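Local structure of fervidolysin (Fervidobacterium pennivorans, 1R6V) at residues 12-17 / 459-464; 525-530 / 665-670. The protein degrades keratin into peptides as a subtilisin-like serine protease, allowing its bacterium to grow on native feathers. The protein carries 1 engineered substitution. All coordinates share one frame; numbering follows the deposited sequence.

Interaction 1 (12-17 / 459-464)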
ATOM      1  N   ILE A  12     -14.963 -18.524  28.675  1.00 35.01           N
ATOM      2  CA  ILE A  12     -15.044 -18.448  27.215  1.00 35.48           C
ATOM      3  C   ILE A  12     -13.749 -18.889  26.540  1.00 35.28           C
ATOM      4  O   ILE A  12     -12.699 -18.959  27.173  1.00 35.77           O
ATOM      5  CB  ILE A  12     -15.411 -17.017  26.722  1.00 34.95           C
ATOM      6  CG1 ILE A  12     -14.195 -16.087  26.789  1.00 35.70           C
ATOM      7  CG2 ILE A  12     -16.564 -16.473  27.541  1.00 34.49           C
ATOM      8  CD1 ILE A  12     -13.584 -15.945  28.155  1.00 36.87           C
ATOM      9  N   LYS A  13     -13.839 -19.198  25.248  1.00 35.78           N
ATOM     10  CA  LYS A  13     -12.686 -19.649  24.474  1.00 35.09           C
ATOM     11  C   LYS A  13     -11.939 -18.445  23.912  1.00 34.46           C
ATOM     12  O   LYS A  13     -12.490 -17.345  23.865  1.00 34.21           O
ATOM     13  CB  LYS A  13     -13.164 -20.553  23.333  1.00 36.19           C
ATOM     14  CG  LYS A  13     -14.023 -21.719  23.806  1.00 37.86           C
ATOM     15  CD  LYS A  13     -14.671 -22.462  22.639  1.00 39.86           C
ATOM     16  CE  LYS A  13     -15.638 -23.536  23.130  1.00 39.77           C
ATOM     17  NZ  LYS A  13     -16.372 -24.191  22.005  1.00 41.35           N
ATOM     18  N   SER A  14     -10.690 -18.652  23.495  1.00 34.46           N
ATOM     19  CA  SER A  14      -9.878 -17.574  22.931  1.00 35.29           C
ATOM     20  C   SER A  14     -10.696 -16.782  21.926  1.00 35.04           C
ATOM     21  O   SER A  14     -11.475 -17.349  21.158  1.00 35.62           O
ATOM     22  CB  SER A  14      -8.634 -18.129  22.231  1.00 36.63           C
ATOM     23  OG  SER A  14      -7.878 -17.074  21.644  1.00 37.95           O
ATOM     24  N   GLN A  15     -10.503 -15.467  21.943  1.00 34.38           N
ATOM     25  CA  GLN A  15     -11.215 -14.549  21.067  1.00 33.80           C
ATOM     26  C   GLN A  15     -10.346 -14.010  19.934  1.00 32.99           C
ATOM     27  O   GLN A  15     -10.738 -13.063  19.253  1.00 33.58           O
ATOM     28  CB  GLN A  15     -11.748 -13.369  21.884  1.00 33.56           C
ATOM     29  CG  GLN A  15     -12.816 -13.724  22.916  1.00 34.81           C
ATOM     30  CD  GLN A  15     -14.015 -14.415  22.294  1.00 35.42           C
ATOM     31  OE1 GLN A  15     -14.131 -15.640  22.330  1.00 37.13           O
ATOM     32  NE2 GLN A  15     -14.906 -13.630  21.705  1.00 36.00           N
ATOM     33  N   GLY A  16      -9.171 -14.599  19.740  1.00 31.01           N
ATOM     34  CA  GLY A  16      -8.281 -14.139  18.683  1.00 28.69           C
ATOM     35  C   GLY A  16      -7.559 -12.847  19.041  1.00 27.12           C
ATOM     36  O   GLY A  16      -7.343 -12.561  20.222  1.00 28.11           O
ATOM     37  N   TYR A  17      -7.180 -12.062  18.036  1.00 24.02           N
ATOM     38  CA  TYR A  17      -6.481 -10.807  18.293  1.00 21.79           C
ATOM     39  C   TYR A  17      -7.337  -9.575  18.013  1.00 21.65           C
ATOM     40  O   TYR A  17      -8.389  -9.669  17.384  1.00 21.03           O
ATOM     41  CB  TYR A  17      -5.172 -10.747  17.492  1.00 20.23           C
ATOM     42  CG  TYR A  17      -4.238 -11.869  17.886  1.00 21.53           C
ATOM     43  CD1 TYR A  17      -4.220 -13.074  17.177  1.00 20.59           C
ATOM     44  CD2 TYR A  17      -3.463 -11.774  19.044  1.00 20.51           C
ATOM     45  CE1 TYR A  17      -3.461 -14.159  17.626  1.00 19.47           C
ATOM     46  CE2 TYR A  17      -2.705 -12.854  19.500  1.00 19.31           C
ATOM     47  CZ  TYR A  17      -2.713 -14.040  18.791  1.00 20.15           C
ATOM     48  OH  TYR A  17      -2.011 -15.123  19.265  1.00 21.76           O
ATOM     49  N   GLY A 459      -1.659 -22.726  15.348  1.00 31.57           N
ATOM     50  CA  GLY A 459      -2.207 -22.386  14.047  1.00 30.64           C
ATOM     51  C   GLY A 459      -3.709 -22.177  14.040  1.00 31.03           C
ATOM     52  O   GLY A 459      -4.373 -22.426  13.030  1.00 30.56           O
ATOM     53  N   ASN A 460      -4.252 -21.707  15.158  1.00 29.87           N
ATOM     54  CA  ASN A 460      -5.679 -21.469  15.259  1.00 28.66           C
ATOM     55  C   ASN A 460      -6.084 -20.057  14.829  1.00 27.78           C
ATOM     56  O   ASN A 460      -7.144 -19.869  14.245  1.00 28.66           O
ATOM     57  CB  ASN A 460      -6.154 -21.729  16.691  1.00 31.80           C
ATOM     58  CG  ASN A 460      -6.019 -23.185  17.091  1.00 33.53           C
ATOM     59  OD1 ASN A 460      -6.399 -24.079  16.338  1.00 35.73           O
ATOM     60  ND2 ASN A 460      -5.485 -23.430  18.285  1.00 34.31           N
ATOM     61  N   PHE A 461      -5.240 -19.068  15.101  1.00 24.55           N
ATOM     62  CA  PHE A 461      -5.560 -17.698  14.738  1.00 23.33           C
ATOM     63  C   PHE A 461      -4.446 -17.009  13.967  1.00 21.44           C
ATOM     64  O   PHE A 461      -3.274 -17.158  14.293  1.00 20.59           O
ATOM     65  CB  PHE A 461      -5.857 -16.870  15.994  1.00 25.55           C
ATOM     66  CG  PHE A 461      -7.140 -17.243  16.683  1.00 27.31           C
ATOM     67  CD1 PHE A 461      -7.152 -18.187  17.705  1.00 28.96           C
ATOM     68  CD2 PHE A 461      -8.338 -16.645  16.305  1.00 28.38           C
ATOM     69  CE1 PHE A 461      -8.343 -18.528  18.342  1.00 28.91           C
ATOM     70  CE2 PHE A 461      -9.535 -16.981  16.936  1.00 29.89           C
ATOM     71  CZ  PHE A 461      -9.537 -17.923  17.957  1.00 28.75           C
ATOM     72  N   GLY A 462      -4.816 -16.252  12.936  1.00 20.01           N
ATOM     73  CA  GLY A 462      -3.807 -15.527  12.190  1.00 19.85           C
ATOM     74  C   GLY A 462      -3.347 -14.318  12.998  1.00 19.17           C
ATOM     75  O   GLY A 462      -4.136 -13.720  13.739  1.00 18.99           O
ATOM     76  N   VAL A 463      -2.083 -13.938  12.852  1.00 17.70           N
ATOM     77  CA  VAL A 463      -1.530 -12.796  13.582  1.00 15.95           C
ATOM     78  C   VAL A 463      -1.454 -11.603  12.634  1.00 15.70           C
ATOM     79  O   VAL A 463      -0.740 -11.628  11.627  1.00 16.10           O
ATOM     80  CB  VAL A 463      -0.102 -13.094  14.118  1.00 15.06           C
ATOM     81  CG1 VAL A 463       0.357 -11.974  15.023  1.00 16.72           C
ATOM     82  CG2 VAL A 463      -0.079 -14.425  14.847  1.00 15.72           C
ATOM     83  N   PRO A 464      -2.192 -10.534  12.944  1.00 15.69           N
ATOM     84  CA  PRO A 464      -2.199  -9.339  12.102  1.00 15.97           C
ATOM     85  C   PRO A 464      -1.064  -8.344  12.332  1.00 16.39           C
ATOM     86  O   PRO A 464      -0.517  -8.238  13.430  1.00 16.30           O
ATOM     87  CB  PRO A 464      -3.568  -8.728  12.396  1.00 16.89           C
ATOM     88  CG  PRO A 464      -3.765  -9.054  13.838  1.00 19.98           C
ATOM     89  CD  PRO A 464      -3.242 -10.469  13.981  1.00 15.53           C
TER

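Interaction 2 (525-530 / 665-670)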
ATOM      1  N   ALA A 525      -2.882  -0.451  18.498  1.00 18.55           N
ATOM      2  CA  ALA A 525      -2.028  -1.469  17.894  1.00 17.99           C
ATOM      3  C   ALA A 525      -2.434  -2.861  18.356  1.00 17.73           C
ATOM      4  O   ALA A 525      -3.162  -3.018  19.329  1.00 17.66           O
ATOM      5  CB  ALA A 525      -0.566  -1.204  18.244  1.00 17.56           C
ATOM      6  N   ILE A 526      -1.968  -3.879  17.648  1.00 16.23           N
ATOM      7  CA  ILE A 526      -2.296  -5.242  18.018  1.00 17.04           C
ATOM      8  C   ILE A 526      -1.584  -5.591  19.320  1.00 17.10           C
ATOM      9  O   ILE A 526      -2.166  -6.211  20.206  1.00 18.34           O
ATOM     10  CB  ILE A 526      -1.835  -6.220  16.946  1.00 14.66           C
ATOM     11  CG1 ILE A 526      -2.675  -6.030  15.678  1.00 16.40           C
ATOM     12  CG2 ILE A 526      -1.931  -7.639  17.465  1.00 16.50           C
ATOM     13  CD1 ILE A 526      -4.168  -6.282  15.878  1.00 16.50           C
ATOM     14  N   ALA A 527      -0.313  -5.203  19.398  1.00 17.78           N
ATOM     15  CA  ALA A 527       0.515  -5.460  20.568  1.00 19.22           C
ATOM     16  C   ALA A 527       0.858  -4.121  21.195  1.00 20.54           C
ATOM     17  O   ALA A 527       1.084  -3.136  20.489  1.00 22.08           O
ATOM     18  CB  ALA A 527       1.799  -6.186  20.156  1.00 21.13           C
ATOM     19  N   LEU A 528       0.909  -4.086  22.518  1.00 19.20           N
ATOM     20  CA  LEU A 528       1.204  -2.854  23.230  1.00 19.75           C
ATOM     21  C   LEU A 528       2.651  -2.728  23.675  1.00 20.94           C
ATOM     22  O   LEU A 528       3.076  -1.648  24.092  1.00 21.49           O
ATOM     23  CB  LEU A 528       0.294  -2.752  24.463  1.00 19.97           C
ATOM     24  CG  LEU A 528      -1.211  -2.810  24.164  1.00 21.22           C
ATOM     25  CD1 LEU A 528      -2.024  -2.816  25.465  1.00 20.90           C
ATOM     26  CD2 LEU A 528      -1.598  -1.613  23.310  1.00 23.83           C
ATOM     27  N   ARG A 529       3.407  -3.822  23.576  1.00 20.76           N
ATOM     28  CA  ARG A 529       4.795  -3.832  24.035  1.00 21.72           C
ATOM     29  C   ARG A 529       5.786  -4.506  23.096  1.00 21.73           C
ATOM     30  O   ARG A 529       5.476  -5.526  22.491  1.00 19.87           O
ATOM     31  CB  ARG A 529       4.877  -4.543  25.384  1.00 20.94           C
ATOM     32  CG  ARG A 529       3.864  -4.055  26.389  1.00 20.97           C
ATOM     33  CD  ARG A 529       3.922  -4.870  27.668  1.00 19.06           C
ATOM     34  NE  ARG A 529       2.787  -4.552  28.525  1.00 16.24           N
ATOM     35  CZ  ARG A 529       1.538  -4.939  28.283  1.00 18.17           C
ATOM     36  NH1 ARG A 529       1.259  -5.670  27.212  1.00 17.09           N
ATOM     37  NH2 ARG A 529       0.554  -4.565  29.097  1.00 15.54           N
ATOM     38  N   MET A 530       6.986  -3.939  23.010  1.00 22.55           N
ATOM     39  CA  MET A 530       8.030  -4.504  22.159  1.00 24.33           C
ATOM     40  C   MET A 530       8.327  -5.936  22.611  1.00 23.62           C
ATOM     41  O   MET A 530       8.649  -6.805  21.800  1.00 22.92           O
ATOM     42  CB  MET A 530       9.303  -3.647  22.238  1.00 27.80           C
ATOM     43  CG  MET A 530      10.395  -4.067  21.262  1.00 33.32           C
ATOM     44  SD  MET A 530      11.850  -2.992  21.339  1.00 38.31           S
ATOM     45  CE  MET A 530      11.442  -1.812  20.086  1.00 36.72           C
ATOM     46  N   TRP A 665      -3.923  -5.110  27.644  1.00 14.80           N
ATOM     47  CA  TRP A 665      -3.812  -6.543  27.444  1.00 14.84           C
ATOM     48  C   TRP A 665      -2.397  -7.005  27.161  1.00 13.12           C
ATOM     49  O   TRP A 665      -1.515  -6.193  26.883  1.00 14.72           O
ATOM     50  CB  TRP A 665      -4.736  -6.987  26.308  1.00 14.88           C
ATOM     51  CG  TRP A 665      -4.369  -6.412  24.967  1.00 17.61           C
ATOM     52  CD1 TRP A 665      -3.514  -6.955  24.039  1.00 17.70           C
ATOM     53  CD2 TRP A 665      -4.841  -5.182  24.407  1.00 19.17           C
ATOM     54  NE1 TRP A 665      -3.428  -6.135  22.939  1.00 17.62           N
ATOM     55  CE2 TRP A 665      -4.232  -5.040  23.135  1.00 18.93           C
ATOM     56  CE3 TRP A 665      -5.721  -4.185  24.854  1.00 20.24           C
ATOM     57  CZ2 TRP A 665      -4.476  -3.939  22.299  1.00 19.82           C
ATOM     58  CZ3 TRP A 665      -5.967  -3.085  24.021  1.00 21.51           C
ATOM     59  CH2 TRP A 665      -5.345  -2.974  22.757  1.00 21.29           C
ATOM     60  N   TRP A 666      -2.212  -8.318  27.261  1.00 14.48           N
ATOM     61  CA  TRP A 666      -0.927  -8.980  27.018  1.00 14.51           C
ATOM     62  C   TRP A 666      -1.164  -9.864  25.798  1.00 14.99           C
ATOM     63  O   TRP A 666      -2.099 -10.669  25.774  1.00 16.22           O
ATOM     64  CB  TRP A 666      -0.540  -9.829  28.232  1.00 15.60           C
ATOM     65  CG  TRP A 666      -0.554  -9.025  29.494  1.00 16.66           C
ATOM     66  CD1 TRP A 666      -1.637  -8.749  30.274  1.00 17.30           C
ATOM     67  CD2 TRP A 666       0.548  -8.303  30.060  1.00 16.97           C
ATOM     68  NE1 TRP A 666      -1.282  -7.893  31.288  1.00 17.85           N
ATOM     69  CE2 TRP A 666       0.053  -7.602  31.181  1.00 16.96           C
ATOM     70  CE3 TRP A 666       1.903  -8.177  29.722  1.00 17.45           C
ATOM     71  CZ2 TRP A 666       0.864  -6.784  31.973  1.00 16.08           C
ATOM     72  CZ3 TRP A 666       2.711  -7.363  30.507  1.00 18.34           C
ATOM     73  CH2 TRP A 666       2.185  -6.676  31.622  1.00 16.35           C
ATOM     74  N   THR A 667      -0.312  -9.699  24.796  1.00 16.09           N
ATOM     75  CA  THR A 667      -0.436 -10.428  23.540  1.00 16.60           C
ATOM     76  C   THR A 667       0.513 -11.623  23.501  1.00 17.61           C
ATOM     77  O   THR A 667       1.728 -11.454  23.553  1.00 16.76           O
ATOM     78  CB  THR A 667      -0.160  -9.458  22.366  1.00 15.22           C
ATOM     79  OG1 THR A 667      -1.077  -8.357  22.443  1.00 16.95           O
ATOM     80  CG2 THR A 667      -0.356 -10.147  21.021  1.00 15.70           C
ATOM     81  N   ILE A 668      -0.059 -12.819  23.422  1.00 17.73           N
ATOM     82  CA  ILE A 668       0.721 -14.052  23.401  1.00 21.38           C
ATOM     83  C   ILE A 668       0.248 -15.012  22.310  1.00 22.04           C
ATOM     84  O   ILE A 668      -0.847 -14.861  21.752  1.00 21.17           O
ATOM     85  CB  ILE A 668       0.683 -14.762  24.775  1.00 23.87           C
ATOM     86  CG1 ILE A 668      -0.756 -15.099  25.169  1.00 26.38           C
ATOM     87  CG2 ILE A 668       1.354 -13.881  25.815  1.00 23.38           C
ATOM     88  CD1 ILE A 668      -1.553 -13.934  25.664  1.00 30.89           C
ATOM     89  N   PHE A 669       1.077 -16.011  22.020  1.00 21.87           N
ATOM     90  CA  PHE A 669       0.772 -16.955  20.953  1.00 23.43           C
ATOM     91  C   PHE A 669       0.772 -18.432  21.338  1.00 25.08           C
ATOM     92  O   PHE A 669       0.592 -19.302  20.485  1.00 25.15           O
ATOM     93  CB  PHE A 669       1.749 -16.691  19.801  1.00 23.25           C
ATOM     94  CG  PHE A 669       1.835 -15.235  19.425  1.00 20.80           C
ATOM     95  CD1 PHE A 669       2.777 -14.404  20.015  1.00 20.55           C
ATOM     96  CD2 PHE A 669       0.906 -14.678  18.554  1.00 20.92           C
ATOM     97  CE1 PHE A 669       2.790 -13.029  19.757  1.00 21.57           C
ATOM     98  CE2 PHE A 669       0.908 -13.304  18.286  1.00 19.63           C
ATOM     99  CZ  PHE A 669       1.850 -12.477  18.888  1.00 20.98           C
ATOM    100  N   GLY A 670       0.958 -18.711  22.621  1.00 24.74           N
ATOM    101  CA  GLY A 670       0.947 -20.085  23.071  1.00 26.38           C
ATOM    102  C   GLY A 670       2.229 -20.841  22.782  1.00 26.65           C
ATOM    103  O   GLY A 670       3.263 -20.255  22.488  1.00 23.82           O
TER

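Interaction 1 (12-17 / 459-464)
Phe461 lays its ring against the backbone at Gly16, and it shares the contact almost equally with Tyr17. Taking Phe461 first, CB is met by Tyr17 CE1 at 4.0 Å. With CG anti to the carbonyl carbon (chi1 -69°), the ring is carried out over residues 14-16. There the CD2 and CE2 side lies under Gly16 CA, whose distance from the ring centroid is 3.7 Å, 22° off the ring normal; this is a CH-pi contact over one face, displaced toward the rim. A side chain at Gly16 would have little room, since a modelled CB would fall 3.0 Å from Phe461 CD2, and the positive phi of this residue also favours glycine. On that same side of the ring plane, but beyond the rim at the CE1 corner, Ser14 OG comes obliquely to within 3.6 Å of Phe461 CE1. That hydroxyl also takes a weak hydrogen bond from Gly16 N within its own segment. At the tip, CZ meets backbone, with Ser14 O and Gly16 N both near it.

Tyr17 continues the contact past Phe461. Its CB rests on Pro464 CD at 4.0 Å, Gly462 O lies oblique to the ring, 3.5 Å from Tyr17 CD1, and CE1 looks toward Val463 CG2. The phenol oxygen is used outside the two segments, in a hydrogen bond to Ile668 O.

The touching parts, 14-17 and 461-464, run 16° apart, yet neither is regular strand or helix. Segment 12-17, in what is assigned as the propeptide, precedes strand 33-38 and touches strand 584-589 through Ile12 and Gln15. Segment 459-464 joins strands 446-455 and 466-471 of the Ig-like domain, and strand 666-669 packs against both segments through Tyr17 and Val463.

Interaction 2 (525-530 / 665-670)
Two hydrogen bonds of good geometry join Trp665 to the loop 525-530, one in each direction. The indole NE1 donates to Ile526 O at 3.0 Å, with an N-H...O angle of 161° and the acceptor in the ring plane. In return, Trp665 O receives Arg529 NH1 at 2.8 Å, nearly straight and in the guanidinium plane, and a weak second bond from NH2.

Stacking comes next. The Arg529 guanidinium lies flat on the six-membered ring of Trp666, planes 6° apart and CZ 3.6 Å from the centroid, a cation-pi pair. An extended chain from CG to NE carries the group there, and the last turn, chi4 73° about CD-NE, sets its plane against the indole.

Apolar contact is made by Leu528, whose CD1 sits over the six-membered ring of Trp665, 3.8 Å from its centroid. Replacing the indole of Trp665 with the methyl of an alanine is likely to leave Ile526 O without its indole donor and to open a gap against Leu528 CD1.

The guanidinium is thus fixed in rotation by Trp666 on one face and Trp665 O at its edge. Salt bridges from NE to Asp649 and from NH1 to Glu532 probably offset its buried charge between the two beta-sandwich domains.

Interaction 2 contains strand 666-669, and interaction 1 reaches the same strand through Tyr17 and Val463; their centres are about 12 Å apart. Interaction 2 is the more buried, with seven of its eight touching residues inside, and covers 373 Å² against 275 Å² for the partly buried interaction 1. Each uses a loop of the Ig-like domain; the partner in interaction 1 is probably part of the propeptide, that in interaction 2 the second beta-sandwich domain. Their chemistry differs accordingly: van der Waals and CH-pi contact against directed hydrogen bonds and a stacked charge. They also touch directly, Pro464 CG lying 3.5 Å from Ile526 CD1 and Val463 CG1 3.6 Å from Phe669 CE2.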